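Local coordinates for lipase (Pelosinus fermentans, PDB 5AH0), which is a lipase that hydrolyses the polyester poly(butylene adipate-co-terephthalate), probably through an alpha/beta-hydrolase active site, at residues Cys59-Tyr64 and Gly117-Thr122; Asn173-Phe178 and Asp233-Asp238; Asp203-Asn208 and Asn229-Leu234. All blocks are in the same frame, centred on the assembly; numbering follows the deposited sequence.

Contact 1 of 3, residues Cys59-Tyr64 and Gly117-Thr122; sequences CELYAY and GQTVRT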
# COMPACT_ATOMS: atom_id res chain seq x y z
N CYS A 59 4.24 -1.97 10.81
CA CYS A 59 5.38 -1.93 11.72
C CYS A 59 6.63 -1.42 11.01
O CYS A 59 7.40 -0.64 11.57
CB CYS A 59 5.66 -3.30 12.33
SG CYS A 59 4.36 -3.90 13.41
N GLU A 60 6.85 -1.89 9.78
CA GLU A 60 7.97 -1.42 8.98
C GLU A 60 7.85 0.07 8.72
O GLU A 60 8.84 0.79 8.72
CB GLU A 60 8.06 -2.20 7.68
CG GLU A 60 8.37 -3.67 7.89
CD GLU A 60 8.09 -4.51 6.66
OE1 GLU A 60 7.82 -3.92 5.60
OE2 GLU A 60 8.15 -5.76 6.76
N LEU A 61 6.62 0.53 8.51
CA LEU A 61 6.34 1.93 8.20
C LEU A 61 6.69 2.82 9.38
O LEU A 61 7.31 3.87 9.20
CB LEU A 61 4.87 2.11 7.78
CG LEU A 61 4.39 3.47 7.27
CD1 LEU A 61 5.31 4.02 6.22
CD2 LEU A 61 3.00 3.33 6.67
N TYR A 62 6.27 2.41 10.58
CA TYR A 62 6.56 3.17 11.80
C TYR A 62 8.05 3.39 11.95
O TYR A 62 8.51 4.51 12.15
CB TYR A 62 6.00 2.47 13.05
CG TYR A 62 6.36 3.17 14.35
CD1 TYR A 62 5.58 4.20 14.85
CD2 TYR A 62 7.49 2.80 15.08
CE1 TYR A 62 5.91 4.85 16.03
CE2 TYR A 62 7.83 3.44 16.27
CZ TYR A 62 7.03 4.47 16.73
OH TYR A 62 7.36 5.11 17.90
N ALA A 63 8.81 2.30 11.86
CA ALA A 63 10.26 2.38 11.96
C ALA A 63 10.84 3.19 10.81
O ALA A 63 11.79 3.96 11.01
CB ALA A 63 10.87 0.99 11.97
N TYR A 64 10.28 3.04 9.61
CA TYR A 64 10.88 3.69 8.45
C TYR A 64 10.80 5.20 8.57
O TYR A 64 11.75 5.90 8.26
CB TYR A 64 10.23 3.21 7.15
CG TYR A 64 11.13 3.41 5.95
CD1 TYR A 64 11.18 4.64 5.29
CD2 TYR A 64 11.97 2.39 5.51
CE1 TYR A 64 12.02 4.83 4.21
CE2 TYR A 64 12.81 2.58 4.43
CZ TYR A 64 12.83 3.80 3.78
OH TYR A 64 13.67 3.99 2.71
N GLY A 117 -2.97 1.74 1.04
CA GLY A 117 -4.16 2.30 1.63
C GLY A 117 -4.56 1.54 2.89
O GLY A 117 -4.95 2.15 3.90
N GLN A 118 -4.42 0.22 2.85
CA GLN A 118 -4.74 -0.63 3.99
C GLN A 118 -3.69 -0.46 5.08
O GLN A 118 -4.00 -0.37 6.27
CB GLN A 118 -4.81 -2.09 3.57
CG GLN A 118 -6.06 -2.49 2.83
CD GLN A 118 -6.09 -3.98 2.58
OE1 GLN A 118 -5.11 -4.55 2.09
NE2 GLN A 118 -7.19 -4.63 2.97
N THR A 119 -2.44 -0.41 4.65
CA THR A 119 -1.31 -0.33 5.55
C THR A 119 -1.36 0.89 6.46
O THR A 119 -1.11 0.78 7.66
CB THR A 119 0.00 -0.30 4.75
OG1 THR A 119 0.06 -1.46 3.91
CG2 THR A 119 1.20 -0.26 5.67
N VAL A 120 -1.69 2.05 5.90
CA VAL A 120 -1.66 3.29 6.67
C VAL A 120 -2.88 3.44 7.58
O VAL A 120 -2.79 4.06 8.64
CB VAL A 120 -1.52 4.52 5.76
CG1 VAL A 120 -0.19 4.44 5.00
CG2 VAL A 120 -2.69 4.63 4.80
N ARG A 121 -4.01 2.87 7.17
CA ARG A 121 -5.16 2.73 8.07
C ARG A 121 -4.74 1.94 9.32
O ARG A 121 -5.13 2.25 10.45
CB ARG A 121 -6.32 2.01 7.38
CG ARG A 121 -7.14 2.85 6.41
CD ARG A 121 -8.08 1.94 5.60
NE ARG A 121 -8.92 1.12 6.46
CZ ARG A 121 -9.47 -0.04 6.10
NH1 ARG A 121 -9.26 -0.54 4.89
NH2 ARG A 121 -10.22 -0.70 6.96
N THR A 122 -3.95 0.90 9.08
CA THR A 122 -3.48 0.04 10.15
C THR A 122 -2.48 0.77 11.03
O THR A 122 -2.52 0.67 12.26
CB THR A 122 -2.86 -1.25 9.58
OG1 THR A 122 -3.83 -1.90 8.75
CG2 THR A 122 -2.43 -2.19 10.69
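Thr119 OG1 has three hydrogen-bond partners: the donor Arg57 NE and the acceptor Asn54 OD1, both on helix 54-66, and a second acceptor, Met115 O, just before helix 116-129; the two acceptors must share or compete for its one proton. With the hydroxyl held there, chi1 of -57° sets CG2 anti to the backbone N and turns this methyl toward Leu61, whose CD2 lies 4.1 Å from Thr119 CG2. The same Leu61 CD2 meets Val120 CG1 at 3.8 Å, so a single branch of the leucine serves both neighbours, crossing each at a slant. Ala46 of strand 43-46 and Leu123 add to its apolar surroundings. Helix 116-129 follows strand 108-113, the place where an alpha/beta-hydrolase carries its nucleophile elbow, and helix 54-66 packs on its flank. One turn along, Thr122 OG1 bonds back to Gln118 O at 2.9 Å, tilted 37° out of the carbonyl plane; that oxygen also accepts Thr122 N. Between the two segments themselves only methyl groups meet, with no polar bond across, so what directionality the pairing has probably comes from the bonds of Asn54 and Arg57 to Thr119.

Contact 2 of 3, residues Asn173-Phe178 and Asp233-Asp238; sequences NIFGDF and DLANWD. With ZN (zinc ion), chain C.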
# COMPACT_ATOMS: atom_id res chain seq x y z
N ASN A 173 -4.15 -18.53 -7.14
CA ASN A 173 -3.05 -18.82 -8.05
C ASN A 173 -2.67 -17.63 -8.91
O ASN A 173 -1.52 -17.49 -9.33
CB ASN A 173 -3.42 -19.99 -8.95
CG ASN A 173 -2.80 -21.28 -8.50
OD1 ASN A 173 -1.85 -21.28 -7.71
ND2 ASN A 173 -3.33 -22.40 -8.97
N ILE A 174 -3.62 -16.76 -9.19
CA ILE A 174 -3.34 -15.66 -10.09
C ILE A 174 -2.61 -14.53 -9.36
O ILE A 174 -1.93 -13.71 -9.98
CB ILE A 174 -4.64 -15.16 -10.74
CG1 ILE A 174 -4.30 -14.24 -11.92
CG2 ILE A 174 -5.53 -14.48 -9.72
CD1 ILE A 174 -5.43 -14.10 -12.92
N PHE A 175 -2.72 -14.52 -8.04
CA PHE A 175 -1.93 -13.63 -7.19
C PHE A 175 -0.43 -13.81 -7.44
O PHE A 175 0.30 -12.84 -7.61
CB PHE A 175 -2.26 -13.88 -5.72
CG PHE A 175 -1.29 -13.25 -4.76
CD1 PHE A 175 -0.13 -13.92 -4.38
CD2 PHE A 175 -1.54 -12.01 -4.21
CE1 PHE A 175 0.76 -13.36 -3.51
CE2 PHE A 175 -0.66 -11.43 -3.32
CZ PHE A 175 0.49 -12.11 -2.97
N GLY A 176 0.04 -15.05 -7.42
CA GLY A 176 1.43 -15.34 -7.69
C GLY A 176 1.82 -15.10 -9.14
O GLY A 176 2.96 -14.75 -9.44
N ASP A 177 0.88 -15.31 -10.06
CA ASP A 177 1.16 -15.05 -11.46
C ASP A 177 1.38 -13.56 -11.66
O ASP A 177 2.28 -13.14 -12.40
CB ASP A 177 0.04 -15.53 -12.36
CG ASP A 177 0.31 -15.25 -13.82
OD1 ASP A 177 1.03 -16.05 -14.46
OD2 ASP A 177 -0.17 -14.22 -14.34
N PHE A 178 0.55 -12.76 -11.00
CA PHE A 178 0.67 -11.32 -11.09
C PHE A 178 2.00 -10.85 -10.52
O PHE A 178 2.66 -9.99 -11.10
CB PHE A 178 -0.46 -10.61 -10.36
CG PHE A 178 -0.35 -9.13 -10.44
CD1 PHE A 178 -0.77 -8.47 -11.58
CD2 PHE A 178 0.23 -8.40 -9.42
CE1 PHE A 178 -0.63 -7.10 -11.69
CE2 PHE A 178 0.37 -7.02 -9.52
CZ PHE A 178 -0.06 -6.38 -10.66
N ASP A 233 -0.63 -14.40 7.21
CA ASP A 233 0.13 -13.20 7.54
C ASP A 233 0.92 -12.68 6.35
O ASP A 233 2.00 -12.12 6.50
CB ASP A 233 1.09 -13.49 8.70
CG ASP A 233 1.68 -12.22 9.32
OD1 ASP A 233 0.92 -11.24 9.49
OD2 ASP A 233 2.89 -12.21 9.62
N LEU A 234 0.36 -12.84 5.15
CA LEU A 234 0.99 -12.28 3.97
C LEU A 234 -0.03 -11.48 3.16
O LEU A 234 -1.23 -11.51 3.45
CB LEU A 234 1.61 -13.40 3.13
CG LEU A 234 2.85 -14.01 3.78
CD1 LEU A 234 3.21 -15.32 3.13
CD2 LEU A 234 4.02 -13.05 3.69
N ALA A 235 0.45 -10.75 2.15
CA ALA A 235 -0.42 -9.89 1.34
C ALA A 235 -1.58 -10.66 0.73
O ALA A 235 -2.70 -10.16 0.67
CB ALA A 235 0.38 -9.19 0.25
N ASN A 236 -1.33 -11.90 0.31
CA ASN A 236 -2.33 -12.69 -0.40
C ASN A 236 -3.58 -12.96 0.46
O ASN A 236 -4.68 -13.11 -0.06
CB ASN A 236 -1.71 -14.00 -0.90
CG ASN A 236 -1.31 -14.92 0.23
OD1 ASN A 236 -0.94 -14.46 1.31
ND2 ASN A 236 -1.36 -16.23 -0.02
N TRP A 237 -3.42 -13.00 1.78
CA TRP A 237 -4.59 -13.09 2.64
C TRP A 237 -5.24 -11.71 2.82
O TRP A 237 -6.44 -11.55 2.61
CB TRP A 237 -4.23 -13.68 3.99
CG TRP A 237 -5.35 -13.64 4.96
CD1 TRP A 237 -5.43 -12.87 6.09
CD2 TRP A 237 -6.57 -14.38 4.89
NE1 TRP A 237 -6.62 -13.11 6.74
CE2 TRP A 237 -7.34 -14.03 6.02
CE3 TRP A 237 -7.09 -15.32 3.99
CZ2 TRP A 237 -8.60 -14.57 6.26
CZ3 TRP A 237 -8.33 -15.86 4.24
CH2 TRP A 237 -9.08 -15.49 5.36
N ASP A 238 -4.42 -10.72 3.18
CA ASP A 238 -4.91 -9.38 3.48
C ASP A 238 -5.52 -8.67 2.26
O ASP A 238 -6.33 -7.76 2.39
CB ASP A 238 -3.78 -8.52 4.05
CG ASP A 238 -3.73 -8.56 5.57
OD1 ASP A 238 -4.69 -9.06 6.19
OD2 ASP A 238 -2.72 -8.06 6.14
ZN ZN C . 3.54 -10.64 10.65
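Residues 173-178 of helix 173-190 come up against the short helix 235-238 with Phe175 CA and Asn236 CA 6.9 Å apart, the nearest backbone approach of the two segments. Phe175 does the reaching: its CG stands anti to the backbone N (chi1 167°), and the ring ends directly under Asn236. CB of Asn236 sits over the middle of one ring face, 3.5 Å from the Phe175 centroid and 9° off the normal, a nearly vertical CH-pi contact. The asparagine backbone shares in it, with Asn236 CA 3.6 Å from Phe175 CE2. From CB the amide is carried off the ring, since CG takes the place between the backbone N and carbonyl carbon, and ND2 finds its hydrogen bond elsewhere in the structure. Ala235 fills in more loosely, its CB 4.3 Å from Phe175 CE2. Phe12, in the loop after strand 6-9 that in alpha/beta-hydrolase lipases usually helps form the oxyanion hole, meets the Phe175 ring with planes about 20° apart. Leu234 is the N-cap residue of helix 235-238, and its carbonyl O accepts both Trp237 N and Asp238 N. Just before it, Asp233 turns in the other direction and gives OD2 to the zinc ion at 2.0 Å, while its OD1 stays farther off at 2.9 Å from the metal. Asp56, His76 and His82 complete the site, a two-aspartate, two-histidine set as in the zinc-containing Bacillus-type lipases. At the far end of the short helix, Asp238 OD2 takes hydrogen bonds from Asn54 N and Ser53 OG, next to the segment that supplies Asp56.

Contact 3 of 3, residues Asp203-Asn208 and Asn229-Leu234; sequences DQWGLN and NSTNDL. With ZN (zinc ion), chain C.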
# COMPACT_ATOMS: atom_id res chain seq x y z
N ASP A 203 12.76 -11.35 5.07
CA ASP A 203 13.83 -11.91 5.89
C ASP A 203 13.28 -12.45 7.21
O ASP A 203 13.89 -13.32 7.84
CB ASP A 203 14.92 -10.87 6.14
CG ASP A 203 15.37 -10.17 4.87
OD1 ASP A 203 15.01 -10.62 3.76
OD2 ASP A 203 16.11 -9.16 4.97
N GLN A 204 12.12 -11.95 7.63
CA GLN A 204 11.47 -12.45 8.83
C GLN A 204 10.86 -13.83 8.59
O GLN A 204 10.27 -14.43 9.49
CB GLN A 204 10.40 -11.48 9.34
CG GLN A 204 9.10 -11.50 8.57
CD GLN A 204 9.11 -10.57 7.36
OE1 GLN A 204 10.13 -10.42 6.68
NE2 GLN A 204 7.97 -9.94 7.09
N TRP A 205 11.00 -14.31 7.36
CA TRP A 205 10.62 -15.67 7.00
C TRP A 205 11.82 -16.48 6.51
O TRP A 205 11.67 -17.59 6.03
CB TRP A 205 9.55 -15.68 5.93
CG TRP A 205 8.30 -14.91 6.25
CD1 TRP A 205 8.01 -13.63 5.87
CD2 TRP A 205 7.18 -15.37 7.01
NE1 TRP A 205 6.77 -13.27 6.34
CE2 TRP A 205 6.24 -14.31 7.05
CE3 TRP A 205 6.88 -16.57 7.66
CZ2 TRP A 205 5.02 -14.43 7.72
CZ3 TRP A 205 5.67 -16.68 8.33
CH2 TRP A 205 4.75 -15.61 8.35
N GLY A 206 13.00 -15.87 6.55
CA GLY A 206 14.21 -16.52 6.08
C GLY A 206 14.29 -16.63 4.57
O GLY A 206 15.19 -17.29 4.03
N LEU A 207 13.35 -15.98 3.88
CA LEU A 207 13.32 -16.02 2.43
C LEU A 207 14.03 -14.83 1.78
O LEU A 207 13.43 -14.09 0.99
CB LEU A 207 11.87 -16.11 1.94
CG LEU A 207 11.23 -17.46 2.26
CD1 LEU A 207 9.76 -17.50 1.87
CD2 LEU A 207 12.00 -18.57 1.56
N ASN A 208 15.31 -14.67 2.10
CA ASN A 208 16.13 -13.66 1.47
C ASN A 208 16.97 -14.27 0.36
O ASN A 208 17.32 -15.45 0.43
CB ASN A 208 17.02 -12.98 2.51
CG ASN A 208 17.83 -13.97 3.30
OD1 ASN A 208 17.41 -14.41 4.37
ND2 ASN A 208 19.00 -14.34 2.78
N ASN A 229 0.31 -20.90 1.72
CA ASN A 229 -0.87 -21.70 2.02
C ASN A 229 -1.03 -21.98 3.51
O ASN A 229 -2.09 -22.43 3.94
CB ASN A 229 -0.81 -23.03 1.26
CG ASN A 229 -0.54 -22.83 -0.22
OD1 ASN A 229 -1.16 -21.99 -0.88
ND2 ASN A 229 0.40 -23.61 -0.75
N SER A 230 0.01 -21.71 4.29
CA SER A 230 0.05 -22.11 5.70
C SER A 230 -0.22 -20.95 6.67
O SER A 230 -0.75 -21.16 7.76
CB SER A 230 1.39 -22.76 6.04
OG SER A 230 2.44 -21.83 5.94
N THR A 231 0.19 -19.74 6.30
CA THR A 231 -0.07 -18.60 7.15
C THR A 231 -1.15 -17.68 6.58
O THR A 231 -1.51 -17.78 5.40
CB THR A 231 1.20 -17.77 7.38
OG1 THR A 231 0.89 -16.67 8.23
CG2 THR A 231 1.71 -17.23 6.08
N ASN A 232 -1.69 -16.81 7.42
CA ASN A 232 -2.61 -15.78 6.97
C ASN A 232 -1.96 -14.41 7.16
O ASN A 232 -2.65 -13.40 7.27
CB ASN A 232 -3.94 -15.85 7.71
CG ASN A 232 -3.81 -15.52 9.19
OD1 ASN A 232 -2.74 -15.66 9.78
ND2 ASN A 232 -4.90 -15.06 9.80
N ASP A 233 -0.63 -14.40 7.21
CA ASP A 233 0.13 -13.20 7.54
C ASP A 233 0.92 -12.68 6.35
O ASP A 233 2.00 -12.12 6.50
CB ASP A 233 1.09 -13.49 8.70
CG ASP A 233 1.68 -12.22 9.32
OD1 ASP A 233 0.92 -11.24 9.49
OD2 ASP A 233 2.89 -12.21 9.62
N LEU A 234 0.36 -12.84 5.15
CA LEU A 234 0.99 -12.28 3.97
C LEU A 234 -0.03 -11.48 3.16
O LEU A 234 -1.23 -11.51 3.45
CB LEU A 234 1.61 -13.40 3.13
CG LEU A 234 2.85 -14.01 3.78
CD1 LEU A 234 3.21 -15.32 3.13
CD2 LEU A 234 4.02 -13.05 3.69
ZN ZN C . 3.54 -10.64 10.65
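Trp205 presses its indole against a carboxylate oxygen that is already bound to zinc: Trp205 CZ2 lies 3.6 Å from Asp233 OD2, with ring and carboxylate planes 57° apart and no hydrogen bond between them. The aspartate comes out of an ST turn, in which Thr231 OG1 accepts Asp233 N at 2.9 Å with an N-H...O angle of 134°, holding the chain bent just where it delivers its ligand to the metal. OG1 stands anti to the Thr231 backbone N (chi1 -179°), which places it where it can both take that bond and approach Trp205 CH2 at 4.0 Å. The tryptophan ends a 3-10 turn in the loop between helices 173-190 and 215-223. Its ring also meets the zinc ligand His82 edge-to-face and touches Ile227, while the preceding residue, Gln204, sends NE2 to Asp56 OD2, so this turn supplies second-shell support to three of the four metal ligands. With an alanine here, Asp233 and His82 would probably lose the ring packed against them, opening a gap beside the zinc and leaving the imidazole more freedom to tilt. At the pyrrole side of the indole, Leu234 runs past in the opposite direction, its CD2 3.8 Å from Trp205 NE1.

Overall arrangement
From the N terminus, contact 1 comes first: Gly117-Thr122 returns to Cys59-Tyr64 and closes a loop of 52 residues that carries the zinc ligands His76 and His82. Contact 2 opens only after that, at Asn173-Phe178, and contact 3 opens within its span at Asp203-Asn208. Both end on one piece of chain, sharing Asp233 and Leu234, with centres 12 Å apart. Contact 1 joins two helices beside the parallel sheet; contact 2 ties helix 173-190 to helix 235-238, and contact 3 ties the loop beyond helix 173-190 to the zinc-binding turn. A probable hydrogen bond from Gln118 to the carbonyl of Asp238 joins contact 1 to contact 2.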